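Local structure of polysaccharide deacetylase (Ammonifex degensii, 4WCJ) at residues R44-S49 with D101-R106; E79-G84 with V234-D239; I117-F122 with G150-G155; H157-H162 with A183-R188. The protein probably removes N-acetyl groups from poly-beta-1,6-N-acetyl-D-glucosamine as a zinc-dependent family 4 carbohydrate esterase. All blocks are in the same frame, centred on the assembly; numbering follows the deposited sequence.

Interaction 1: R44-S49 with D101-R106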
loop_
_atom_site.group_PDB
_atom_site.type_symbol
_atom_site.label_atom_id
_atom_site.label_comp_id
_atom_site.label_asym_id
_atom_site.label_seq_id
_atom_site.Cartn_x
_atom_site.Cartn_y
_atom_site.Cartn_z
ATOM N N ARG A 44 -7.841 2.133 7.297
ATOM C CA ARG A 44 -9.048 2.934 7.439
ATOM C C ARG A 44 -8.776 4.232 8.160
ATOM O O ARG A 44 -7.934 4.300 9.052
ATOM C CB ARG A 44 -10.124 2.156 8.194
ATOM C CG ARG A 44 -10.509 0.863 7.513
ATOM C CD ARG A 44 -11.166 -0.103 8.474
ATOM N NE ARG A 44 -11.341 -1.409 7.851
ATOM C CZ ARG A 44 -11.292 -2.561 8.514
ATOM N NH1 ARG A 44 -11.463 -3.711 7.870
ATOM N NH2 ARG A 44 -11.084 -2.564 9.825
ATOM N N VAL A 45 -9.515 5.258 7.771
ATOM C CA VAL A 45 -9.494 6.516 8.488
ATOM C C VAL A 45 -10.900 6.724 9.044
ATOM O O VAL A 45 -11.791 7.241 8.365
ATOM C CB VAL A 45 -9.050 7.665 7.587
ATOM C CG1 VAL A 45 -9.031 8.955 8.367
ATOM C CG2 VAL A 45 -7.665 7.359 7.032
ATOM N N LEU A 46 -11.080 6.261 10.278
ATOM C CA LEU A 46 -12.392 6.072 10.884
ATOM C C LEU A 46 -12.319 6.294 12.396
ATOM O O LEU A 46 -11.275 6.056 13.019
ATOM C CB LEU A 46 -12.920 4.662 10.587
ATOM C CG LEU A 46 -13.391 4.389 9.158
ATOM C CD1 LEU A 46 -13.817 2.945 9.010
ATOM C CD2 LEU A 46 -14.539 5.333 8.837
ATOM N N PRO A 47 -13.437 6.725 13.000
ATOM C CA PRO A 47 -13.398 7.102 14.417
ATOM C C PRO A 47 -13.602 5.959 15.429
ATOM O O PRO A 47 -13.258 6.146 16.595
ATOM C CB PRO A 47 -14.546 8.108 14.523
ATOM C CG PRO A 47 -15.548 7.598 13.535
ATOM C CD PRO A 47 -14.752 7.003 12.390
ATOM N N SER A 48 -14.138 4.813 15.019
ATOM C CA SER A 48 -14.508 3.794 16.007
ATOM C C SER A 48 -14.076 2.373 15.671
ATOM O O SER A 48 -14.363 1.446 16.434
ATOM C CB SER A 48 -16.021 3.794 16.209
ATOM O OG SER A 48 -16.667 3.087 15.163
ATOM N N SER A 49 -13.408 2.193 14.536
ATOM C CA SER A 49 -13.096 0.855 14.048
ATOM C C SER A 49 -11.704 0.361 14.436
ATOM O O SER A 49 -10.829 1.151 14.787
ATOM C CB SER A 49 -13.232 0.813 12.526
ATOM O OG SER A 49 -14.509 1.258 12.129
ATOM N N ASP A 101 -11.134 0.532 1.400
ATOM C CA ASP A 101 -12.175 1.067 2.274
ATOM C C ASP A 101 -12.694 2.431 1.810
ATOM O O ASP A 101 -11.925 3.274 1.362
ATOM C CB ASP A 101 -11.672 1.179 3.709
ATOM C CG ASP A 101 -12.803 1.371 4.698
ATOM O OD1 ASP A 101 -13.483 0.371 5.023
ATOM O OD2 ASP A 101 -13.024 2.510 5.156
ATOM N N LEU A 102 -14.005 2.631 1.928
ATOM C CA LEU A 102 -14.635 3.893 1.556
ATOM C C LEU A 102 -14.014 5.083 2.281
ATOM O O LEU A 102 -13.982 6.190 1.749
ATOM C CB LEU A 102 -16.138 3.838 1.844
ATOM C CG LEU A 102 -16.938 5.100 1.526
ATOM C CD1 LEU A 102 -16.747 5.509 0.063
ATOM C CD2 LEU A 102 -18.410 4.906 1.856
ATOM N N SER A 103 -13.516 4.859 3.495
ATOM C CA SER A 103 -12.960 5.965 4.269
ATOM C C SER A 103 -11.718 6.544 3.611
ATOM O O SER A 103 -11.371 7.685 3.874
ATOM C CB SER A 103 -12.624 5.540 5.706
ATOM O OG SER A 103 -11.552 4.606 5.728
ATOM N N VAL A 104 -11.026 5.762 2.775
ATOM C CA VAL A 104 -9.904 6.339 2.033
ATOM C C VAL A 104 -10.411 7.479 1.141
ATOM O O VAL A 104 -9.771 8.524 1.033
ATOM C CB VAL A 104 -9.159 5.274 1.188
ATOM C CG1 VAL A 104 -7.994 5.909 0.414
ATOM C CG2 VAL A 104 -8.648 4.165 2.089
ATOM N N TYR A 105 -11.568 7.291 0.508
ATOM C CA TYR A 105 -12.168 8.344 -0.304
ATOM C C TYR A 105 -12.783 9.452 0.547
ATOM O O TYR A 105 -12.529 10.634 0.320
ATOM C CB TYR A 105 -13.238 7.764 -1.229
ATOM C CG TYR A 105 -13.984 8.799 -2.034
ATOM C CD1 TYR A 105 -13.414 9.379 -3.162
ATOM C CD2 TYR A 105 -15.263 9.199 -1.667
ATOM C CE1 TYR A 105 -14.103 10.334 -3.898
ATOM C CE2 TYR A 105 -15.961 10.148 -2.399
ATOM C CZ TYR A 105 -15.378 10.709 -3.514
ATOM O OH TYR A 105 -16.074 11.653 -4.232
ATOM N N ARG A 106 -13.596 9.058 1.521
ATOM C CA ARG A 106 -14.406 10.014 2.276
ATOM C C ARG A 106 -13.590 10.858 3.255
ATOM O O ARG A 106 -13.888 12.042 3.460
ATOM C CB ARG A 106 -15.520 9.274 3.019
ATOM C CG ARG A 106 -16.509 10.178 3.737
ATOM C CD ARG A 106 -17.714 9.396 4.251
ATOM N NE ARG A 106 -18.482 8.793 3.163
ATOM C CZ ARG A 106 -19.664 8.206 3.321
ATOM N NH1 ARG A 106 -20.298 7.685 2.278
ATOM N NH2 ARG A 106 -20.217 8.144 4.525
HETATM O O HOH W 1 -12.018 -1.895 5.482
#
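V45 and S103 bring the backbones closest, their CA atoms 5.5 Å apart, where the short strand 44-45 passes the first turn of helix 102-114. V45 N donates to S103 OG at 3.0 Å in a fairly straight bond, 163° at the hydrogen. S103 OG passes the link on: it donates to D101 OD2 (2.6 Å), reaching that oxygen on its anti side. D101 OD2 also accepts from S103 N at 2.9 Å, from above the carboxylate plane, so D101 is the N-cap of the helix. R44 runs extended past this carboxylate, crossing it at about a right angle with its CG 3.7 Å from D101 CG. R44 NE and D101 OD1 form only a long salt bridge (4.0 Å), bridged more closely by a water lying in the guanidinium plane. R44 NH2 bonds to R50 O, and F135 makes a cation-pi contact with R44. L46 CD2 adds apolar packing on S103 CB (3.7 Å). Replacing D101 by an alanine is likely to leave S103 N uncapped and both S103 OG and the water without their acceptor. The arrangement is a side-chain-capped helix start, two residues beyond the zinc ligand D99, beside the metal site of the deacetylase fold.

Interaction 2: E79-G84 with V234-D239; sequences EDYLAG and VNRPGD
Y81 meets P237 because its CG stands anti to the backbone N (chi1 175°), which carries the ring out from the helix to lie against the proline; L82 CG instead lies anti to its carbonyl carbon (chi1 -71°), which sends CD2 toward N235 and R236. P237 CG lies over one face of the Y81 ring in a CH-pi contact, 4.1 Å from the centroid and displaced toward the rim, while P237 CD reaches the phenol oxygen, Y81 OH, at 3.5 Å. N235 O approaches the same ring at its edge, near the plane. The R236 guanidinium stands almost perpendicular to the ring, and its NH2 is bonded to D35 O. L82 CD2 touches both R236 O (3.4 Å) and N235 CB (3.6 Å), so both the backbone and the side chain of the loop bear on one methyl. The polar link is made by the main chain: G238 N donates to L82 O at a short 2.6 Å, from above the carbonyl plane, and D239 N adds a weak bond to that same oxygen. D239 OD2 accepts from R236 N at 2.9 Å in a nearly linear bond and also pairs with K233, bracing the loop from within. Here a helix C terminus, closed by a Schellman motif at G84, docks against a type II turn, R236 to D239, with proline and glycine at its two central positions; together they join helix 75-82 to the loop leading into barrel strand 242-247.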
loop_
_atom_site.group_PDB
_atom_site.type_symbol
_atom_site.label_atom_id
_atom_site.label_comp_id
_atom_site.label_asym_id
_atom_site.label_seq_id
_atom_site.Cartn_x
_atom_site.Cartn_y
_atom_site.Cartn_z
ATOM N N GLU A 79 9.813 3.814 -6.910
ATOM C CA GLU A 79 10.307 2.735 -7.755
ATOM C C GLU A 79 11.664 3.088 -8.333
ATOM O O GLU A 79 12.573 2.265 -8.346
ATOM C CB GLU A 79 9.342 2.425 -8.901
ATOM C CG GLU A 79 9.753 1.180 -9.696
ATOM C CD GLU A 79 9.009 1.054 -11.009
ATOM O OE1 GLU A 79 9.589 0.496 -11.968
ATOM O OE2 GLU A 79 7.847 1.507 -11.077
ATOM N N ASP A 80 11.794 4.313 -8.824
ATOM C CA ASP A 80 13.063 4.737 -9.381
ATOM C C ASP A 80 14.124 4.869 -8.284
ATOM O O ASP A 80 15.304 4.628 -8.527
ATOM C CB ASP A 80 12.897 6.050 -10.148
ATOM C CG ASP A 80 12.049 5.890 -11.388
ATOM O OD1 ASP A 80 11.965 4.757 -11.906
ATOM O OD2 ASP A 80 11.459 6.889 -11.839
ATOM N N TYR A 81 13.700 5.230 -7.076
ATOM C CA TYR A 81 14.627 5.350 -5.957
ATOM C C TYR A 81 15.161 3.989 -5.540
ATOM O O TYR A 81 16.369 3.782 -5.478
ATOM C CB TYR A 81 13.957 6.028 -4.762
ATOM C CG TYR A 81 14.818 6.083 -3.517
ATOM C CD1 TYR A 81 15.907 6.935 -3.439
ATOM C CD2 TYR A 81 14.530 5.289 -2.414
ATOM C CE1 TYR A 81 16.692 6.995 -2.300
ATOM C CE2 TYR A 81 15.314 5.340 -1.267
ATOM C CZ TYR A 81 16.391 6.194 -1.218
ATOM O OH TYR A 81 17.171 6.264 -0.094
ATOM N N LEU A 82 14.245 3.064 -5.272
ATOM C CA LEU A 82 14.607 1.724 -4.814
ATOM C C LEU A 82 15.356 0.938 -5.879
ATOM O O LEU A 82 16.160 0.060 -5.568
ATOM C CB LEU A 82 13.360 0.964 -4.383
ATOM C CG LEU A 82 12.760 1.483 -3.079
ATOM C CD1 LEU A 82 11.619 0.592 -2.626
ATOM C CD2 LEU A 82 13.827 1.561 -1.999
ATOM N N ALA A 83 15.095 1.271 -7.140
ATOM C CA ALA A 83 15.813 0.649 -8.239
ATOM C C ALA A 83 17.149 1.350 -8.459
ATOM O O ALA A 83 17.926 0.941 -9.316
ATOM C CB ALA A 83 14.982 0.677 -9.510
ATOM N N GLY A 84 17.398 2.412 -7.693
ATOM C CA GLY A 84 18.642 3.161 -7.784
ATOM C C GLY A 84 18.837 3.765 -9.163
ATOM O O GLY A 84 19.948 4.137 -9.547
ATOM N N VAL A 234 13.763 0.527 6.933
ATOM C CA VAL A 234 14.118 1.633 6.047
ATOM C C VAL A 234 14.578 1.047 4.724
ATOM O O VAL A 234 15.565 0.313 4.676
ATOM C CB VAL A 234 15.229 2.541 6.619
ATOM C CG1 VAL A 234 15.648 3.587 5.578
ATOM C CG2 VAL A 234 14.770 3.221 7.897
ATOM N N ASN A 235 13.858 1.370 3.653
ATOM C CA ASN A 235 14.200 0.865 2.330
ATOM C C ASN A 235 15.282 1.720 1.681
ATOM O O ASN A 235 15.260 2.945 1.790
ATOM C CB ASN A 235 12.953 0.803 1.440
ATOM C CG ASN A 235 11.897 -0.147 1.993
ATOM O OD1 ASN A 235 12.014 -1.366 1.868
ATOM N ND2 ASN A 235 10.868 0.412 2.620
ATOM N N ARG A 236 16.229 1.056 1.022
ATOM C CA ARG A 236 17.394 1.717 0.438
ATOM C C ARG A 236 17.508 1.394 -1.054
ATOM O O ARG A 236 16.952 0.397 -1.511
ATOM C CB ARG A 236 18.666 1.288 1.178
ATOM C CG ARG A 236 18.726 1.720 2.641
ATOM C CD ARG A 236 19.025 3.208 2.771
ATOM N NE ARG A 236 20.317 3.556 2.177
ATOM C CZ ARG A 236 20.775 4.799 2.045
ATOM N NH1 ARG A 236 21.959 5.013 1.487
ATOM N NH2 ARG A 236 20.051 5.829 2.469
ATOM N N PRO A 237 18.225 2.236 -1.822
ATOM C CA PRO A 237 18.405 1.921 -3.245
ATOM C C PRO A 237 18.998 0.528 -3.449
ATOM O O PRO A 237 19.910 0.126 -2.721
ATOM C CB PRO A 237 19.368 3.010 -3.725
ATOM C CG PRO A 237 19.119 4.155 -2.809
ATOM C CD PRO A 237 18.810 3.542 -1.467
ATOM N N GLY A 238 18.460 -0.209 -4.415
ATOM C CA GLY A 238 18.906 -1.566 -4.671
ATOM C C GLY A 238 18.083 -2.616 -3.948
ATOM O O GLY A 238 18.434 -3.796 -3.947
ATOM N N ASP A 239 16.988 -2.192 -3.329
ATOM C CA ASP A 239 16.101 -3.132 -2.650
ATOM C C ASP A 239 15.013 -3.651 -3.581
ATOM O O ASP A 239 14.360 -4.641 -3.275
ATOM C CB ASP A 239 15.459 -2.484 -1.422
ATOM C CG ASP A 239 16.364 -2.510 -0.203
ATOM O OD1 ASP A 239 17.423 -3.171 -0.251
ATOM O OD2 ASP A 239 16.004 -1.874 0.810
#

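Interaction 3: I117-F122 with G150-G155; sequences IPFLFF and GLCVVG
F119 and C152 form a tightly packed part of this parallel strand pair. The F119 CG lies between the backbone N and the carbonyl carbon (chi1 61°), which swings the ring across to the neighbouring strand, where CZ reaches C152 CB at 3.5 Å. C152 SG sits obliquely to that ring, 4.2 Å from its centroid, in a sulfur-aromatic contact, and also touches F121 CB. Replacing F119 with an alanine would probably strip C152 of the ring it rests on and open a gap between the sheet and F109 and L112 of helix 102-114. Four backbone bonds fix the register, the straightest from V153 N to F119 O (3.1 Å, 172°), followed by F121 N to V153 O at 2.8 Å. Packing is also close around G155: L120 CD2 comes within 3.5 Å of G155 N, and F122 CD1 lies 3.9 Å from G155 CA; G155, without a side chain, lets both come this close. L151 and P118 are partly exposed yet close, with L151 CD2 lying on the I117-P118 backbone. The loose side is at V153, whose partly exposed side chain makes no close contact with the other strand. The face bearing F119, F121, C152 and V154 is covered by helices 102-114 and 140-148, through residues such as F109 and M146. On the face of L120 and F122, Y203 and A205 of strand 203-205 pack, and strand 91-99, ending at D99, flanks strand 119-123 within the sheet.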
loop_
_atom_site.group_PDB
_atom_site.type_symbol
_atom_site.label_atom_id
_atom_site.label_comp_id
_atom_site.label_asym_id
_atom_site.label_seq_id
_atom_site.Cartn_x
_atom_site.Cartn_y
_atom_site.Cartn_z
ATOM N N ILE A 117 -0.315 15.407 -1.145
ATOM C CA ILE A 117 0.482 14.223 -0.846
ATOM C C ILE A 117 0.028 13.027 -1.682
ATOM O O ILE A 117 -1.123 12.581 -1.591
ATOM C CB ILE A 117 0.412 13.871 0.657
ATOM C CG1 ILE A 117 1.110 14.955 1.480
ATOM C CG2 ILE A 117 1.046 12.509 0.923
ATOM C CD1 ILE A 117 0.854 14.862 2.965
ATOM N N PRO A 118 0.943 12.494 -2.494
ATOM C CA PRO A 118 0.657 11.299 -3.291
ATOM C C PRO A 118 0.442 10.082 -2.396
ATOM O O PRO A 118 0.874 10.084 -1.243
ATOM C CB PRO A 118 1.922 11.118 -4.139
ATOM C CG PRO A 118 2.820 12.284 -3.815
ATOM C CD PRO A 118 2.369 12.844 -2.517
ATOM N N PHE A 119 -0.222 9.060 -2.915
ATOM C CA PHE A 119 -0.353 7.818 -2.170
ATOM C C PHE A 119 -0.622 6.642 -3.098
ATOM O O PHE A 119 -1.134 6.804 -4.205
ATOM C CB PHE A 119 -1.452 7.937 -1.098
ATOM C CG PHE A 119 -2.834 8.220 -1.644
ATOM C CD1 PHE A 119 -3.158 9.469 -2.156
ATOM C CD2 PHE A 119 -3.818 7.242 -1.603
ATOM C CE1 PHE A 119 -4.422 9.726 -2.646
ATOM C CE2 PHE A 119 -5.087 7.497 -2.086
ATOM C CZ PHE A 119 -5.391 8.740 -2.600
ATOM N N LEU A 120 -0.244 5.451 -2.647
ATOM C CA LEU A 120 -0.505 4.233 -3.389
ATOM C C LEU A 120 -1.668 3.503 -2.716
ATOM O O LEU A 120 -1.618 3.211 -1.522
ATOM C CB LEU A 120 0.743 3.341 -3.437
ATOM C CG LEU A 120 1.063 2.609 -4.748
ATOM C CD1 LEU A 120 2.401 1.851 -4.663
ATOM C CD2 LEU A 120 -0.062 1.683 -5.165
ATOM N N PHE A 121 -2.707 3.207 -3.487
ATOM C CA PHE A 121 -3.915 2.560 -2.976
ATOM C C PHE A 121 -3.987 1.132 -3.507
ATOM O O PHE A 121 -4.316 0.935 -4.689
ATOM C CB PHE A 121 -5.146 3.359 -3.413
ATOM C CG PHE A 121 -6.403 3.075 -2.620
ATOM C CD1 PHE A 121 -6.371 2.326 -1.445
ATOM C CD2 PHE A 121 -7.632 3.547 -3.085
ATOM C CE1 PHE A 121 -7.545 2.080 -0.731
ATOM C CE2 PHE A 121 -8.803 3.291 -2.376
ATOM C CZ PHE A 121 -8.757 2.573 -1.204
ATOM N N PHE A 122 -3.682 0.157 -2.652
ATOM C CA PHE A 122 -3.737 -1.246 -3.041
ATOM C C PHE A 122 -5.147 -1.791 -2.850
ATOM O O PHE A 122 -5.569 -2.008 -1.724
ATOM C CB PHE A 122 -2.750 -2.074 -2.214
ATOM C CG PHE A 122 -1.302 -1.703 -2.419
ATOM C CD1 PHE A 122 -0.588 -2.207 -3.500
ATOM C CD2 PHE A 122 -0.645 -0.872 -1.519
ATOM C CE1 PHE A 122 0.752 -1.885 -3.670
ATOM C CE2 PHE A 122 0.694 -0.544 -1.693
ATOM C CZ PHE A 122 1.390 -1.053 -2.767
ATOM N N GLY A 150 -4.311 12.980 -9.953
ATOM C CA GLY A 150 -2.891 12.776 -10.167
ATOM C C GLY A 150 -2.138 12.352 -8.917
ATOM O O GLY A 150 -0.931 12.135 -8.969
ATOM N N LEU A 151 -2.851 12.241 -7.795
ATOM C CA LEU A 151 -2.234 11.937 -6.500
ATOM C C LEU A 151 -2.281 10.458 -6.165
ATOM O O LEU A 151 -1.432 9.952 -5.414
ATOM C CB LEU A 151 -2.924 12.715 -5.378
ATOM C CG LEU A 151 -2.736 14.232 -5.346
ATOM C CD1 LEU A 151 -3.537 14.827 -4.213
ATOM C CD2 LEU A 151 -1.266 14.581 -5.207
ATOM N N CYS A 152 -3.295 9.779 -6.689
ATOM C CA CYS A 152 -3.537 8.379 -6.342
ATOM C C CYS A 152 -3.096 7.450 -7.460
ATOM O O CYS A 152 -3.537 7.584 -8.604
ATOM C CB CYS A 152 -5.025 8.145 -6.042
ATOM S SG CYS A 152 -5.447 6.413 -5.579
ATOM N N VAL A 153 -2.231 6.501 -7.119
ATOM C CA VAL A 153 -1.871 5.412 -8.019
ATOM C C VAL A 153 -2.451 4.136 -7.406
ATOM O O VAL A 153 -2.272 3.891 -6.215
ATOM C CB VAL A 153 -0.344 5.276 -8.201
ATOM C CG1 VAL A 153 -0.002 4.089 -9.116
ATOM C CG2 VAL A 153 0.244 6.571 -8.761
ATOM N N VAL A 154 -3.177 3.359 -8.200
ATOM C CA VAL A 154 -3.768 2.130 -7.688
ATOM C C VAL A 154 -2.887 0.900 -7.958
ATOM O O VAL A 154 -2.417 0.689 -9.083
ATOM C CB VAL A 154 -5.161 1.886 -8.295
ATOM C CG1 VAL A 154 -5.768 0.596 -7.752
ATOM C CG2 VAL A 154 -6.070 3.068 -7.999
ATOM N N GLY A 155 -2.693 0.089 -6.909
ATOM C CA GLY A 155 -1.992 -1.176 -7.037
ATOM C C GLY A 155 -2.952 -2.311 -6.732
ATOM O O GLY A 155 -4.102 -2.072 -6.370
#

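Interaction 4: H157-H162 with A183-R188; sequences HTYDLH and AEDTAR. With ZN (zinc ion), chain B.
Y159 and D185 meet where the zinc-binding loop of a family 4 carbohydrate esterase rests on helix 179-197; H157 and H162 at the loop's ends complete, with D99, an Asp-His-His metal triad. The D185 carboxylate faces the loop and grips two successive amides, one with each oxygen. Y159 N reaches D185 OD1 at 2.8 Å on the syn side, somewhat out of the carboxylate plane, and D160 N takes the syn lone pair of D185 OD2 at 2.9 Å. The same OD2 lies near the plane of the Y159 ring, at its edge. One turn further on, the extended R188 chain crosses over the ring: its CD sits over the centre in a CH-pi contact, 3.5 Å from the centroid and 12° off the normal, and the guanidinium lies nearly parallel to the ring, 8° between planes, with Y159 CE2 against its face. L161 and D185 lie antiparallel side by side, L161 CD1 3.6 Å from D185 CB, giving the buried acid an apolar flank. D160 turns its own carboxylate elsewhere, to Y163 and Q127. At the metal the two imidazoles are set at an angle, H157 CD2 lying at the edge of the H162 ring, and two waters join the zinc. H157 NE2 binds it at 2.1 Å, while H157 ND1 is held by A205 O. Within the loop T158 forms an ST motif: T158 OG1 accepts from L161 N at 3.1 Å and donates to a lone pair of H157 O at 2.6 Å.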
loop_
_atom_site.group_PDB
_atom_site.type_symbol
_atom_site.label_atom_id
_atom_site.label_comp_id
_atom_site.label_asym_id
_atom_site.label_seq_id
_atom_site.Cartn_x
_atom_site.Cartn_y
_atom_site.Cartn_z
ATOM N N HIS A 157 -4.158 -5.787 -4.664
ATOM C CA HIS A 157 -4.141 -6.413 -3.344
ATOM C C HIS A 157 -4.895 -7.741 -3.490
ATOM O O HIS A 157 -5.785 -8.050 -2.711
ATOM C CB HIS A 157 -4.803 -5.478 -2.315
ATOM C CG HIS A 157 -4.440 -5.738 -0.880
ATOM N ND1 HIS A 157 -3.174 -6.102 -0.472
ATOM C CD2 HIS A 157 -5.181 -5.636 0.253
ATOM C CE1 HIS A 157 -3.155 -6.233 0.841
ATOM N NE2 HIS A 157 -4.360 -5.951 1.307
ATOM N N THR A 158 -4.497 -8.514 -4.505
ATOM C CA THR A 158 -5.265 -9.632 -5.100
ATOM C C THR A 158 -6.585 -9.162 -5.713
ATOM O O THR A 158 -7.041 -8.041 -5.460
ATOM C CB THR A 158 -5.585 -10.802 -4.097
ATOM O OG1 THR A 158 -6.684 -10.449 -3.241
ATOM C CG2 THR A 158 -4.372 -11.181 -3.276
ATOM N N TYR A 159 -7.179 -10.017 -6.548
ATOM C CA TYR A 159 -8.549 -9.797 -7.017
ATOM C C TYR A 159 -9.568 -10.180 -5.939
ATOM O O TYR A 159 -10.418 -9.373 -5.539
ATOM C CB TYR A 159 -8.834 -10.598 -8.297
ATOM C CG TYR A 159 -10.243 -10.397 -8.826
ATOM C CD1 TYR A 159 -10.552 -9.310 -9.633
ATOM C CD2 TYR A 159 -11.262 -11.287 -8.512
ATOM C CE1 TYR A 159 -11.837 -9.117 -10.109
ATOM C CE2 TYR A 159 -12.553 -11.098 -8.989
ATOM C CZ TYR A 159 -12.827 -10.008 -9.783
ATOM O OH TYR A 159 -14.103 -9.810 -10.260
ATOM N N ASP A 160 -9.502 -11.424 -5.485
ATOM C CA ASP A 160 -10.391 -11.878 -4.414
ATOM C C ASP A 160 -9.778 -13.062 -3.672
ATOM O O ASP A 160 -10.358 -14.154 -3.607
ATOM C CB ASP A 160 -11.769 -12.236 -4.980
ATOM C CG ASP A 160 -12.804 -12.511 -3.893
ATOM O OD1 ASP A 160 -12.660 -11.983 -2.765
ATOM O OD2 ASP A 160 -13.760 -13.261 -4.175
ATOM N N LEU A 161 -8.601 -12.836 -3.100
ATOM C CA LEU A 161 -7.912 -13.872 -2.340
ATOM C C LEU A 161 -7.448 -13.342 -0.986
ATOM O O LEU A 161 -6.498 -13.853 -0.403
ATOM C CB LEU A 161 -6.715 -14.426 -3.134
ATOM C CG LEU A 161 -7.008 -15.562 -4.114
ATOM C CD1 LEU A 161 -5.721 -16.100 -4.724
ATOM C CD2 LEU A 161 -7.767 -16.693 -3.427
ATOM N N HIS A 162 -8.136 -12.320 -0.485
ATOM C CA HIS A 162 -7.804 -11.726 0.806
ATOM C C HIS A 162 -8.488 -12.485 1.933
ATOM O O HIS A 162 -9.324 -11.942 2.674
ATOM C CB HIS A 162 -8.212 -10.257 0.830
ATOM C CG HIS A 162 -7.473 -9.436 1.840
ATOM N ND1 HIS A 162 -7.521 -9.693 3.190
ATOM C CD2 HIS A 162 -6.691 -8.337 1.690
ATOM C CE1 HIS A 162 -6.793 -8.795 3.833
ATOM N NE2 HIS A 162 -6.268 -7.976 2.946
ATOM N N ALA A 183 -1.897 -17.363 -9.430
ATOM C CA ALA A 183 -1.525 -16.816 -10.726
ATOM C C ALA A 183 -2.764 -16.318 -11.462
ATOM O O ALA A 183 -2.744 -15.239 -12.056
ATOM C CB ALA A 183 -0.790 -17.852 -11.551
ATOM N N GLU A 184 -3.837 -17.104 -11.412
ATOM C CA GLU A 184 -5.059 -16.777 -12.139
ATOM C C GLU A 184 -5.731 -15.549 -11.533
ATOM O O GLU A 184 -6.205 -14.665 -12.252
ATOM C CB GLU A 184 -6.013 -17.973 -12.149
ATOM C CG GLU A 184 -5.677 -18.988 -13.242
ATOM C CD GLU A 184 -6.108 -20.405 -12.904
ATOM O OE1 GLU A 184 -6.513 -20.656 -11.745
ATOM O OE2 GLU A 184 -6.032 -21.272 -13.807
ATOM N N ASP A 185 -5.749 -15.501 -10.207
ATOM C CA ASP A 185 -6.324 -14.369 -9.484
ATOM C C ASP A 185 -5.569 -13.082 -9.782
ATOM O O ASP A 185 -6.169 -12.028 -9.995
ATOM C CB ASP A 185 -6.309 -14.656 -7.985
ATOM C CG ASP A 185 -6.886 -13.527 -7.165
ATOM O OD1 ASP A 185 -6.115 -12.618 -6.796
ATOM O OD2 ASP A 185 -8.100 -13.565 -6.876
ATOM N N THR A 186 -4.244 -13.172 -9.788
ATOM C CA THR A 186 -3.400 -12.014 -10.082
ATOM C C THR A 186 -3.628 -11.503 -11.495
ATOM O O THR A 186 -3.718 -10.295 -11.711
ATOM C CB THR A 186 -1.901 -12.341 -9.876
ATOM O OG1 THR A 186 -1.702 -12.809 -8.536
ATOM C CG2 THR A 186 -1.050 -11.100 -10.089
ATOM N N ALA A 187 -3.745 -12.414 -12.455
ATOM C CA ALA A 187 -3.982 -12.020 -13.842
ATOM C C ALA A 187 -5.354 -11.381 -13.981
ATOM O O ALA A 187 -5.531 -10.432 -14.740
ATOM C CB ALA A 187 -3.856 -13.213 -14.777
ATOM N N ARG A 188 -6.325 -11.903 -13.241
ATOM C CA ARG A 188 -7.667 -11.337 -13.263
ATOM C C ARG A 188 -7.634 -9.936 -12.671
ATOM O O ARG A 188 -8.251 -9.003 -13.196
ATOM C CB ARG A 188 -8.648 -12.232 -12.503
ATOM C CG ARG A 188 -10.083 -11.712 -12.485
ATOM C CD ARG A 188 -11.030 -12.681 -11.786
ATOM N NE ARG A 188 -12.430 -12.426 -12.125
ATOM C CZ ARG A 188 -13.450 -13.167 -11.699
ATOM N NH1 ARG A 188 -13.234 -14.211 -10.909
ATOM N NH2 ARG A 188 -14.688 -12.865 -12.064
HETATM ZN ZN ZN B . -5.328 -6.027 3.215
HETATM O O HOH W 2 -6.135 -5.738 5.286
HETATM O O HOH W 3 -3.570 -5.102 4.383
#

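From the N terminus, residues 44-49 open interaction 1 and 101-106 close it, linking the region after strand 36-42 to the start of helix 102-114. Residues 79-84 lie within that span but find their partner only at 234-239, so interaction 2 crosses interaction 1 and closes a long loop with interactions 3 and 4 nested inside. Interaction 3 follows as a strand-helix-strand step along the sheet and touches interaction 1 where V104 packs on F121. Next, interaction 4 ties the zinc-binding loop to helix 179-197, closing a short loop, and packs on interaction 3 where F122 O meets H157 CB. Interactions 1 and 2 lie on opposite sides of the chain's centre, their centres about 30 Å apart.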